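Local coordinates for protein multisubunit Na+/H+ antiporter, A subunit (Anoxybacillus flavithermus, PDB 6Z16) that probably exchanges sodium ions for protons across the cell membrane, as the A subunit of a multisubunit antiporter, at residues A[637-645]-A[752-760]; A[655-666]-A[678-689]. All coordinates share one frame; numbering follows the deposited sequence.

Both contacts lie in the C-terminal part of the chain, on the same side of its centre, with their own centres about 28 Å apart and nearest atoms about 14 Å apart, so they do not touch. Contact 1 ties the loop between helices 613-634 and 650-667 to the end of helix 734-755. Contact 2 is nested inside the chain segment so closed: it pairs helix 650-667 with the next helix, 672-692, in antiparallel fashion. The first is a surface contact at a helix terminus, the second a buried one beside lipid; contact 2 is internal to the MbhD-like helices, while contact 1 brings the loop leading into them against the MbhE-like part.

Contact 1 of 2, residues A[637-645]-A[752-760]; sequences QWHIDLSRL and FLAYAGKHF
R644 lays its side chain over one face of the Y755 ring, with CD 3.7 Å from the ring centroid as a CH-pi contact toward the rim. The guanidinium follows as a cation-pi partner, CZ 4.6 Å from the same centroid, but it stands nearly upright on the ring, the two planes 83° apart. With CG anti to the backbone N (chi1 -176°) and a bend at chi3, the chain reaches past the tyrosine toward H759, whose ring has R644 NE over one face. NH1 has a hydrogen bond to the backbone O of A182 of a neighbouring subunit, although both R644 and H759 are poorly ordered.

The backbones are joined by D641 N, which donates to A756 O at 3.1 Å and an almost straight 174°. A756 is the first residue beyond the helical part of 752-760, so the loop docks exactly where the helix stops. D641 also shapes its own loop: its OD1 accepts from S643 N at 3.2 Å, an Asx turn in which the donor lies above the carboxylate plane.

Apolar groups fill the space on the helix side. I640 forks across two residues, CG2 meeting F752 CZ at 3.6 Å and CD1 meeting L753 CD2 at 3.7 Å, while L642 CD2 comes in at the edge of the F752 ring, 3.9 Å from CE1. Further along, K758 crosses the H639 ring at about a right angle and sets CG over its face, 4.0 Å from the centroid.

One nearly straight backbone bond, apolar branches packed on F752 and L753, and an arginine with CD over the Y755 face and guanidinium on edge there imply a loop docked on a helix end, R644 probably bridging to the neighbouring subunit.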
loop_
_atom_site.group_PDB
_atom_site.type_symbol
_atom_site.label_atom_id
_atom_site.label_comp_id
_atom_site.label_asym_id
_atom_site.label_seq_id
_atom_site.Cartn_x
_atom_site.Cartn_y
_atom_site.Cartn_z
ATOM N N GLN A 637 -19.537 -37.949 58.221
ATOM C CA GLN A 637 -18.735 -37.037 57.391
ATOM C C GLN A 637 -17.237 -37.303 57.512
ATOM O O GLN A 637 -16.446 -36.411 57.820
ATOM C CB GLN A 637 -19.056 -35.578 57.708
ATOM C CG GLN A 637 -20.455 -35.152 57.333
ATOM C CD GLN A 637 -20.696 -35.184 55.840
ATOM O OE1 GLN A 637 -19.792 -34.941 55.047
ATOM N NE2 GLN A 637 -21.932 -35.444 55.451
ATOM N N TRP A 638 -16.851 -38.549 57.262
ATOM C CA TRP A 638 -15.461 -38.953 57.393
ATOM C C TRP A 638 -14.634 -38.426 56.223
ATOM O O TRP A 638 -15.145 -37.805 55.286
ATOM C CB TRP A 638 -15.345 -40.474 57.452
ATOM C CG TRP A 638 -15.914 -41.118 58.672
ATOM C CD1 TRP A 638 -17.124 -41.737 58.782
ATOM C CD2 TRP A 638 -15.290 -41.225 59.956
ATOM N NE1 TRP A 638 -17.291 -42.225 60.053
ATOM C CE2 TRP A 638 -16.181 -41.918 60.797
ATOM C CE3 TRP A 638 -14.065 -40.799 60.477
ATOM C CZ2 TRP A 638 -15.888 -42.196 62.130
ATOM C CZ3 TRP A 638 -13.775 -41.077 61.802
ATOM C CH2 TRP A 638 -14.683 -41.768 62.612
ATOM N N HIS A 639 -13.329 -38.708 56.302
ATOM C CA HIS A 639 -12.352 -38.517 55.228
ATOM C C HIS A 639 -12.278 -37.057 54.772
ATOM O O HIS A 639 -12.659 -36.698 53.658
ATOM C CB HIS A 639 -12.633 -39.454 54.049
ATOM C CG HIS A 639 -11.532 -39.489 53.034
ATOM N ND1 HIS A 639 -11.469 -38.606 51.977
ATOM C CD2 HIS A 639 -10.443 -40.285 52.925
ATOM C CE1 HIS A 639 -10.395 -38.867 51.253
ATOM N NE2 HIS A 639 -9.754 -39.879 51.808
ATOM N N ILE A 640 -11.814 -36.208 55.680
ATOM C CA ILE A 640 -11.407 -34.859 55.310
ATOM C C ILE A 640 -9.954 -34.936 54.861
ATOM O O ILE A 640 -9.053 -35.158 55.674
ATOM C CB ILE A 640 -11.587 -33.874 56.465
ATOM C CG1 ILE A 640 -13.063 -33.765 56.836
ATOM C CG2 ILE A 640 -11.031 -32.520 56.094
ATOM C CD1 ILE A 640 -13.917 -33.253 55.712
ATOM N N ASP A 641 -9.727 -34.784 53.563
ATOM C CA ASP A 641 -8.393 -34.853 52.978
ATOM C C ASP A 641 -8.035 -33.452 52.502
ATOM O O ASP A 641 -8.673 -32.917 51.590
ATOM C CB ASP A 641 -8.352 -35.867 51.836
ATOM C CG ASP A 641 -6.935 -36.225 51.410
ATOM O OD1 ASP A 641 -5.967 -35.694 51.990
ATOM O OD2 ASP A 641 -6.790 -37.051 50.487
ATOM N N LEU A 642 -7.021 -32.862 53.124
ATOM C CA LEU A 642 -6.563 -31.523 52.792
ATOM C C LEU A 642 -5.473 -31.524 51.730
ATOM O O LEU A 642 -4.850 -30.485 51.498
ATOM C CB LEU A 642 -6.056 -30.823 54.051
ATOM C CG LEU A 642 -7.108 -30.544 55.122
ATOM C CD1 LEU A 642 -6.446 -30.060 56.395
ATOM C CD2 LEU A 642 -8.116 -29.521 54.619
ATOM N N SER A 643 -5.230 -32.662 51.083
ATOM C CA SER A 643 -4.159 -32.754 50.104
ATOM C C SER A 643 -4.530 -32.155 48.757
ATOM O O SER A 643 -3.630 -31.831 47.980
ATOM C CB SER A 643 -3.741 -34.210 49.913
ATOM O OG SER A 643 -2.751 -34.311 48.909
ATOM N N ARG A 644 -5.822 -32.020 48.451
ATOM C CA ARG A 644 -6.210 -31.384 47.197
ATOM C C ARG A 644 -5.922 -29.884 47.224
ATOM O O ARG A 644 -5.636 -29.291 46.176
ATOM C CB ARG A 644 -7.697 -31.644 46.899
ATOM C CG ARG A 644 -8.121 -31.091 45.547
ATOM C CD ARG A 644 -9.584 -31.067 45.218
ATOM N NE ARG A 644 -10.173 -32.256 44.640
ATOM C CZ ARG A 644 -11.440 -32.287 44.254
ATOM N NH1 ARG A 644 -11.951 -33.366 43.713
ATOM N NH2 ARG A 644 -12.188 -31.206 44.377
ATOM N N LEU A 645 -5.917 -29.284 48.419
ATOM C CA LEU A 645 -5.852 -27.835 48.594
ATOM C C LEU A 645 -4.574 -27.234 48.012
ATOM O O LEU A 645 -3.493 -27.821 48.097
ATOM C CB LEU A 645 -5.939 -27.489 50.084
ATOM C CG LEU A 645 -7.268 -27.344 50.835
ATOM C CD1 LEU A 645 -8.093 -26.210 50.272
ATOM C CD2 LEU A 645 -8.077 -28.629 50.868
ATOM N N PHE A 752 -16.827 -27.026 51.621
ATOM C CA PHE A 752 -15.611 -27.630 52.157
ATOM C C PHE A 752 -15.695 -29.150 52.189
ATOM O O PHE A 752 -14.707 -29.829 51.891
ATOM C CB PHE A 752 -15.296 -27.106 53.553
ATOM C CG PHE A 752 -14.136 -27.809 54.189
ATOM C CD1 PHE A 752 -12.858 -27.618 53.710
ATOM C CD2 PHE A 752 -14.326 -28.683 55.247
ATOM C CE1 PHE A 752 -11.785 -28.274 54.275
ATOM C CE2 PHE A 752 -13.260 -29.341 55.814
ATOM C CZ PHE A 752 -11.988 -29.134 55.329
ATOM N N LEU A 753 -16.853 -29.703 52.561
ATOM C CA LEU A 753 -17.000 -31.156 52.606
ATOM C C LEU A 753 -16.948 -31.770 51.214
ATOM O O LEU A 753 -16.390 -32.856 51.029
ATOM C CB LEU A 753 -18.307 -31.527 53.304
ATOM C CG LEU A 753 -18.371 -31.365 54.820
ATOM C CD1 LEU A 753 -19.799 -31.480 55.284
ATOM C CD2 LEU A 753 -17.517 -32.423 55.477
ATOM N N ALA A 754 -17.511 -31.078 50.221
ATOM C CA ALA A 754 -17.534 -31.601 48.864
ATOM C C ALA A 754 -16.169 -31.502 48.211
ATOM O O ALA A 754 -15.749 -32.423 47.503
ATOM C CB ALA A 754 -18.572 -30.854 48.034
ATOM N N TYR A 755 -15.454 -30.402 48.445
ATOM C CA TYR A 755 -14.190 -30.200 47.751
ATOM C C TYR A 755 -13.082 -31.090 48.300
ATOM O O TYR A 755 -12.135 -31.408 47.576
ATOM C CB TYR A 755 -13.782 -28.735 47.843
ATOM C CG TYR A 755 -12.588 -28.393 46.997
ATOM C CD1 TYR A 755 -12.720 -28.215 45.629
ATOM C CD2 TYR A 755 -11.327 -28.267 47.562
ATOM C CE1 TYR A 755 -11.631 -27.914 44.847
ATOM C CE2 TYR A 755 -10.236 -27.964 46.791
ATOM C CZ TYR A 755 -10.394 -27.778 45.434
ATOM O OH TYR A 755 -9.297 -27.482 44.662
ATOM N N ALA A 756 -13.178 -31.516 49.552
ATOM C CA ALA A 756 -12.074 -32.184 50.226
ATOM C C ALA A 756 -12.416 -33.612 50.624
ATOM O O ALA A 756 -12.100 -34.053 51.726
ATOM C CB ALA A 756 -11.639 -31.388 51.450
ATOM N N GLY A 757 -13.052 -34.363 49.729
ATOM C CA GLY A 757 -13.362 -35.753 50.005
ATOM C C GLY A 757 -12.689 -36.717 49.050
ATOM O O GLY A 757 -11.519 -36.532 48.706
ATOM N N LYS A 758 -13.405 -37.753 48.624
ATOM C CA LYS A 758 -12.934 -38.638 47.568
ATOM C C LYS A 758 -13.455 -38.153 46.223
ATOM O O LYS A 758 -14.467 -37.453 46.142
ATOM C CB LYS A 758 -13.377 -40.080 47.809
ATOM C CG LYS A 758 -12.705 -40.731 48.992
ATOM C CD LYS A 758 -13.092 -42.193 49.109
ATOM C CE LYS A 758 -12.476 -42.825 50.349
ATOM N NZ LYS A 758 -10.997 -42.880 50.250
ATOM N N HIS A 759 -12.762 -38.549 45.157
ATOM C CA HIS A 759 -13.063 -37.945 43.870
ATOM C C HIS A 759 -12.549 -38.780 42.710
ATOM O O HIS A 759 -11.566 -39.514 42.832
ATOM C CB HIS A 759 -12.465 -36.542 43.777
ATOM C CG HIS A 759 -10.980 -36.491 43.954
ATOM N ND1 HIS A 759 -10.098 -36.740 42.925
ATOM C CD2 HIS A 759 -10.220 -36.184 45.032
ATOM C CE1 HIS A 759 -8.859 -36.612 43.366
ATOM N NE2 HIS A 759 -8.905 -36.275 44.643
ATOM N N PHE A 760 -13.229 -38.629 41.576
ATOM C CA PHE A 760 -12.676 -38.885 40.258
ATOM C C PHE A 760 -12.296 -37.548 39.639
ATOM O O PHE A 760 -12.963 -36.537 39.873
ATOM C CB PHE A 760 -13.674 -39.615 39.361
ATOM C CG PHE A 760 -13.962 -41.020 39.792
ATOM C CD1 PHE A 760 -13.051 -42.033 39.549
ATOM C CD2 PHE A 760 -15.150 -41.333 40.418
ATOM C CE1 PHE A 760 -13.315 -43.332 39.941
ATOM C CE2 PHE A 760 -15.425 -42.625 40.806
ATOM C CZ PHE A 760 -14.505 -43.628 40.570
#

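Contact 2 of 2, residues A[655-666]-A[678-689]; sequences LAIGILAATVTT and SLGAVGYAVALF. With PTY (phosphatidylethanolamine), chain B.
S678 enters helix 655-666 as a knob, its side chain lodged in the hole formed by A662, T663, T665 and T666, with S678 CB 3.7 Å from T666 CB. Such interlocking suits two helices whose local axes approach to 8.7 Å and run 158° apart, an antiparallel hairpin pair. One turn on, A681 turns its methyl toward A662 and also borders the lipid. V682 then places CG2 3.7 Å from A662 CB. Near that same branch, T663 OG1 donates to I659 O in its own helix, 2.9 Å away.

Y684 serves the lipid instead: its CD2 lies 3.6 Å from C24 of phosphatidylethanolamine, and its OH is hydrogen-bonded to T707 OG1 on helix 696-717. A685 does both, CB touching I659 CG2 at 3.6 Å as well as C43 of the other acyl chain. That chain ends at L655, whose CD1 also packs on L688 CD2 at 3.7 Å.

F689 closes the series. With its CG anti to the carbonyl carbon (chi1 -82°), its ring slides alongside L655, and L655 CD2 sits over the ring centre, 3.6 Å from the centroid and 8° off the normal, a CH-pi contact. I659 CG2 meets the ring edge at CE2. Replacing F689 by an alanine would probably open a gap against L655 CD2 and I659 CG2 and leave their branches free to turn.

A662 and S678 at one close pair and mostly apolar side chains along the rest imply a transmembrane pair joined chiefly by shape, with an acyl tail completing its groove.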
loop_
_atom_site.group_PDB
_atom_site.type_symbol
_atom_site.label_atom_id
_atom_site.label_comp_id
_atom_site.label_asym_id
_atom_site.label_seq_id
_atom_site.Cartn_x
_atom_site.Cartn_y
_atom_site.Cartn_z
ATOM N N LEU A 655 -7.068 -9.273 47.967
ATOM C CA LEU A 655 -8.302 -9.030 47.233
ATOM C C LEU A 655 -9.519 -9.589 47.968
ATOM O O LEU A 655 -10.610 -9.005 47.892
ATOM C CB LEU A 655 -8.177 -9.602 45.826
ATOM C CG LEU A 655 -9.307 -9.264 44.861
ATOM C CD1 LEU A 655 -9.449 -7.771 44.762
ATOM C CD2 LEU A 655 -9.001 -9.843 43.515
ATOM N N ALA A 656 -9.347 -10.675 48.728
ATOM C CA ALA A 656 -10.440 -11.194 49.537
ATOM C C ALA A 656 -10.792 -10.245 50.670
ATOM O O ALA A 656 -11.975 -10.056 50.973
ATOM C CB ALA A 656 -10.075 -12.563 50.091
ATOM N N ILE A 657 -9.779 -9.636 51.298
ATOM C CA ILE A 657 -10.016 -8.599 52.305
ATOM C C ILE A 657 -10.755 -7.411 51.691
ATOM O O ILE A 657 -11.677 -6.846 52.303
ATOM C CB ILE A 657 -8.679 -8.184 52.950
ATOM C CG1 ILE A 657 -8.110 -9.345 53.766
ATOM C CG2 ILE A 657 -8.829 -6.956 53.830
ATOM C CD1 ILE A 657 -6.683 -9.142 54.200
ATOM N N GLY A 658 -10.415 -7.067 50.447
ATOM C CA GLY A 658 -11.116 -5.988 49.765
ATOM C C GLY A 658 -12.585 -6.276 49.498
ATOM O O GLY A 658 -13.449 -5.420 49.727
ATOM N N ILE A 659 -12.901 -7.485 49.023
ATOM C CA ILE A 659 -14.315 -7.732 48.737
ATOM C C ILE A 659 -15.106 -8.030 50.005
ATOM O O ILE A 659 -16.323 -7.807 50.019
ATOM C CB ILE A 659 -14.573 -8.849 47.713
ATOM C CG1 ILE A 659 -14.393 -10.239 48.278
ATOM C CG2 ILE A 659 -13.595 -8.766 46.626
ATOM C CD1 ILE A 659 -14.949 -11.282 47.337
ATOM N N LEU A 660 -14.452 -8.479 51.083
ATOM C CA LEU A 660 -15.118 -8.514 52.380
ATOM C C LEU A 660 -15.455 -7.112 52.862
ATOM O O LEU A 660 -16.524 -6.895 53.442
ATOM C CB LEU A 660 -14.252 -9.241 53.404
ATOM C CG LEU A 660 -14.195 -10.759 53.262
ATOM C CD1 LEU A 660 -13.145 -11.373 54.160
ATOM C CD2 LEU A 660 -15.544 -11.324 53.584
ATOM N N ALA A 661 -14.567 -6.145 52.608
ATOM C CA ALA A 661 -14.861 -4.756 52.953
ATOM C C ALA A 661 -16.033 -4.213 52.147
ATOM O O ALA A 661 -16.888 -3.499 52.685
ATOM C CB ALA A 661 -13.623 -3.893 52.734
ATOM N N ALA A 662 -16.108 -4.571 50.862
ATOM C CA ALA A 662 -17.219 -4.096 50.033
ATOM C C ALA A 662 -18.540 -4.770 50.415
ATOM O O ALA A 662 -19.602 -4.138 50.385
ATOM C CB ALA A 662 -16.898 -4.318 48.560
ATOM N N THR A 663 -18.483 -6.044 50.805
ATOM C CA THR A 663 -19.659 -6.759 51.295
ATOM C C THR A 663 -20.175 -6.170 52.609
ATOM O O THR A 663 -21.388 -5.970 52.790
ATOM C CB THR A 663 -19.278 -8.230 51.457
ATOM O OG1 THR A 663 -19.008 -8.800 50.172
ATOM C CG2 THR A 663 -20.335 -9.010 52.140
ATOM N N VAL A 664 -19.266 -5.879 53.537
ATOM C CA VAL A 664 -19.663 -5.289 54.807
ATOM C C VAL A 664 -20.210 -3.882 54.602
ATOM O O VAL A 664 -21.201 -3.494 55.231
ATOM C CB VAL A 664 -18.476 -5.339 55.787
ATOM C CG1 VAL A 664 -18.729 -4.518 57.013
ATOM C CG2 VAL A 664 -18.238 -6.775 56.212
ATOM N N THR A 665 -19.641 -3.116 53.670
ATOM C CA THR A 665 -20.223 -1.797 53.450
ATOM C C THR A 665 -21.443 -1.818 52.543
ATOM O O THR A 665 -22.075 -0.772 52.380
ATOM C CB THR A 665 -19.204 -0.805 52.883
ATOM O OG1 THR A 665 -19.774 0.507 52.905
ATOM C CG2 THR A 665 -18.875 -1.128 51.468
ATOM N N THR A 666 -21.793 -2.952 51.937
ATOM C CA THR A 666 -23.093 -2.992 51.282
ATOM C C THR A 666 -24.189 -3.574 52.163
ATOM O O THR A 666 -25.366 -3.417 51.825
ATOM C CB THR A 666 -23.048 -3.759 49.951
ATOM O OG1 THR A 666 -24.237 -3.470 49.210
ATOM C CG2 THR A 666 -23.011 -5.237 50.154
ATOM N N SER A 678 -21.089 -0.107 46.155
ATOM C CA SER A 678 -20.375 -1.232 46.740
ATOM C C SER A 678 -20.631 -2.519 45.977
ATOM O O SER A 678 -19.730 -3.352 45.870
ATOM C CB SER A 678 -20.756 -1.408 48.199
ATOM O OG SER A 678 -20.091 -2.536 48.731
ATOM N N LEU A 679 -21.843 -2.702 45.443
ATOM C CA LEU A 679 -22.107 -3.838 44.563
ATOM C C LEU A 679 -21.297 -3.732 43.279
ATOM O O LEU A 679 -20.806 -4.743 42.758
ATOM C CB LEU A 679 -23.602 -3.916 44.258
ATOM C CG LEU A 679 -24.070 -5.035 43.332
ATOM C CD1 LEU A 679 -23.713 -6.387 43.903
ATOM C CD2 LEU A 679 -25.557 -4.926 43.124
ATOM N N GLY A 680 -21.128 -2.508 42.777
ATOM C CA GLY A 680 -20.217 -2.282 41.667
ATOM C C GLY A 680 -18.786 -2.661 41.991
ATOM O O GLY A 680 -18.119 -3.319 41.192
ATOM N N ALA A 681 -18.309 -2.274 43.179
ATOM C CA ALA A 681 -16.952 -2.619 43.594
ATOM C C ALA A 681 -16.781 -4.123 43.765
ATOM O O ALA A 681 -15.721 -4.672 43.434
ATOM C CB ALA A 681 -16.602 -1.894 44.890
ATOM N N VAL A 682 -17.822 -4.803 44.261
ATOM C CA VAL A 682 -17.837 -6.266 44.306
ATOM C C VAL A 682 -17.708 -6.845 42.904
ATOM O O VAL A 682 -16.933 -7.779 42.682
ATOM C CB VAL A 682 -19.111 -6.776 45.012
ATOM C CG1 VAL A 682 -19.259 -8.275 44.864
ATOM C CG2 VAL A 682 -19.066 -6.465 46.477
ATOM N N GLY A 683 -18.423 -6.268 41.933
ATOM C CA GLY A 683 -18.351 -6.773 40.566
ATOM C C GLY A 683 -16.981 -6.603 39.928
ATOM O O GLY A 683 -16.438 -7.541 39.327
ATOM N N TYR A 684 -16.388 -5.415 40.081
ATOM C CA TYR A 684 -15.068 -5.181 39.497
ATOM C C TYR A 684 -13.984 -5.979 40.210
ATOM O O TYR A 684 -13.013 -6.414 39.582
ATOM C CB TYR A 684 -14.722 -3.691 39.492
ATOM C CG TYR A 684 -15.590 -2.872 38.562
ATOM C CD1 TYR A 684 -15.499 -3.025 37.197
ATOM C CD2 TYR A 684 -16.451 -1.903 39.048
ATOM C CE1 TYR A 684 -16.278 -2.285 36.343
ATOM C CE2 TYR A 684 -17.241 -1.158 38.203
ATOM C CZ TYR A 684 -17.142 -1.348 36.851
ATOM O OH TYR A 684 -17.916 -0.602 36.002
ATOM N N ALA A 685 -14.158 -6.257 41.497
ATOM C CA ALA A 685 -13.169 -7.080 42.170
ATOM C C ALA A 685 -13.361 -8.570 41.903
ATOM O O ALA A 685 -12.388 -9.327 41.962
ATOM C CB ALA A 685 -13.203 -6.787 43.655
ATOM N N VAL A 686 -14.581 -9.011 41.580
ATOM C CA VAL A 686 -14.760 -10.372 41.071
ATOM C C VAL A 686 -14.090 -10.512 39.710
ATOM O O VAL A 686 -13.466 -11.540 39.408
ATOM C CB VAL A 686 -16.260 -10.740 41.034
ATOM C CG1 VAL A 686 -16.514 -12.003 40.236
ATOM C CG2 VAL A 686 -16.773 -10.974 42.436
ATOM N N ALA A 687 -14.153 -9.453 38.894
ATOM C CA ALA A 687 -13.388 -9.422 37.647
ATOM C C ALA A 687 -11.884 -9.479 37.902
ATOM O O ALA A 687 -11.142 -10.117 37.146
ATOM C CB ALA A 687 -13.743 -8.174 36.847
ATOM N N LEU A 688 -11.416 -8.831 38.969
ATOM C CA LEU A 688 -9.990 -8.903 39.284
ATOM C C LEU A 688 -9.593 -10.282 39.812
ATOM O O LEU A 688 -8.460 -10.725 39.585
ATOM C CB LEU A 688 -9.617 -7.797 40.269
ATOM C CG LEU A 688 -8.135 -7.607 40.594
ATOM C CD1 LEU A 688 -7.344 -7.326 39.333
ATOM C CD2 LEU A 688 -7.968 -6.471 41.579
ATOM N N PHE A 689 -10.506 -10.977 40.500
ATOM C CA PHE A 689 -10.286 -12.393 40.804
ATOM C C PHE A 689 -10.188 -13.230 39.538
ATOM O O PHE A 689 -9.370 -14.155 39.459
ATOM C CB PHE A 689 -11.404 -12.969 41.675
ATOM C CG PHE A 689 -11.266 -12.688 43.137
ATOM C CD1 PHE A 689 -10.250 -13.278 43.864
ATOM C CD2 PHE A 689 -12.205 -11.925 43.806
ATOM C CE1 PHE A 689 -10.127 -13.060 45.214
ATOM C CE2 PHE A 689 -12.094 -11.708 45.158
ATOM C CZ PHE A 689 -11.054 -12.280 45.864
HETATM C C1 PTY B . -21.071 7.357 47.032
HETATM C C2 PTY B . -25.765 12.660 47.179
HETATM C C3 PTY B . -24.416 11.944 47.417
HETATM O O4 PTY B . -20.908 6.450 48.146
HETATM C C5 PTY B . -23.273 7.848 48.174
HETATM C C6 PTY B . -22.288 8.240 47.107
HETATM O O7 PTY B . -22.943 8.064 45.816
HETATM C C8 PTY B . -22.549 8.845 44.798
HETATM O O10 PTY B . -21.791 9.768 44.917
HETATM C C11 PTY B . -23.193 8.412 43.515
HETATM C C12 PTY B . -22.531 8.965 42.264
HETATM C C13 PTY B . -21.136 8.422 42.020
HETATM C C14 PTY B . -21.088 6.923 41.799
HETATM C C15 PTY B . -21.908 6.439 40.618
HETATM C C16 PTY B . -21.783 4.944 40.377
HETATM C C17 PTY B . -20.388 4.503 39.993
HETATM C C18 PTY B . -20.116 3.029 40.216
HETATM C C19 PTY B . -18.636 2.725 40.243
HETATM C C20 PTY B . -18.269 1.324 40.678
HETATM C C21 PTY B . -16.786 1.184 40.970
HETATM C C22 PTY B . -15.895 1.761 39.878
HETATM C C23 PTY B . -14.409 1.653 40.170
HETATM C C24 PTY B . -13.959 0.238 40.468
HETATM C C25 PTY B . -12.488 0.117 40.813
HETATM C C26 PTY B . -12.101 -1.230 41.395
HETATM C C27 PTY B . -11.767 -1.187 42.875
HETATM C C28 PTY B . -12.939 -0.886 43.776
HETATM C C29 PTY B . -12.520 -0.444 45.151
HETATM C C30 PTY B . -20.102 6.839 49.133
HETATM C C31 PTY B . -19.500 5.657 49.822
HETATM O O30 PTY B . -19.869 7.985 49.396
HETATM C C32 PTY B . -18.758 4.769 48.832
HETATM C C33 PTY B . -18.228 3.501 49.463
HETATM C C34 PTY B . -17.500 2.579 48.501
HETATM C C35 PTY B . -16.984 1.324 49.178
HETATM C C36 PTY B . -16.063 0.476 48.322
HETATM C C37 PTY B . -15.325 -0.583 49.120
HETATM C C38 PTY B . -14.194 -1.250 48.367
HETATM C C39 PTY B . -13.261 -2.043 49.265
HETATM C C40 PTY B . -11.964 -2.465 48.594
HETATM C C41 PTY B . -12.153 -3.349 47.374
HETATM C C42 PTY B . -10.890 -3.511 46.546
HETATM C C43 PTY B . -11.111 -4.170 45.203
HETATM C C44 PTY B . -9.904 -4.101 44.299
HETATM P P1 PTY B . -24.596 9.970 49.214
HETATM O O11 PTY B . -24.724 10.565 47.743
HETATM O O12 PTY B . -24.143 11.114 50.114
HETATM O O13 PTY B . -25.843 9.303 49.636
HETATM O O14 PTY B . -23.367 8.927 49.129
HETATM N N1 PTY B . -25.510 14.007 46.659
#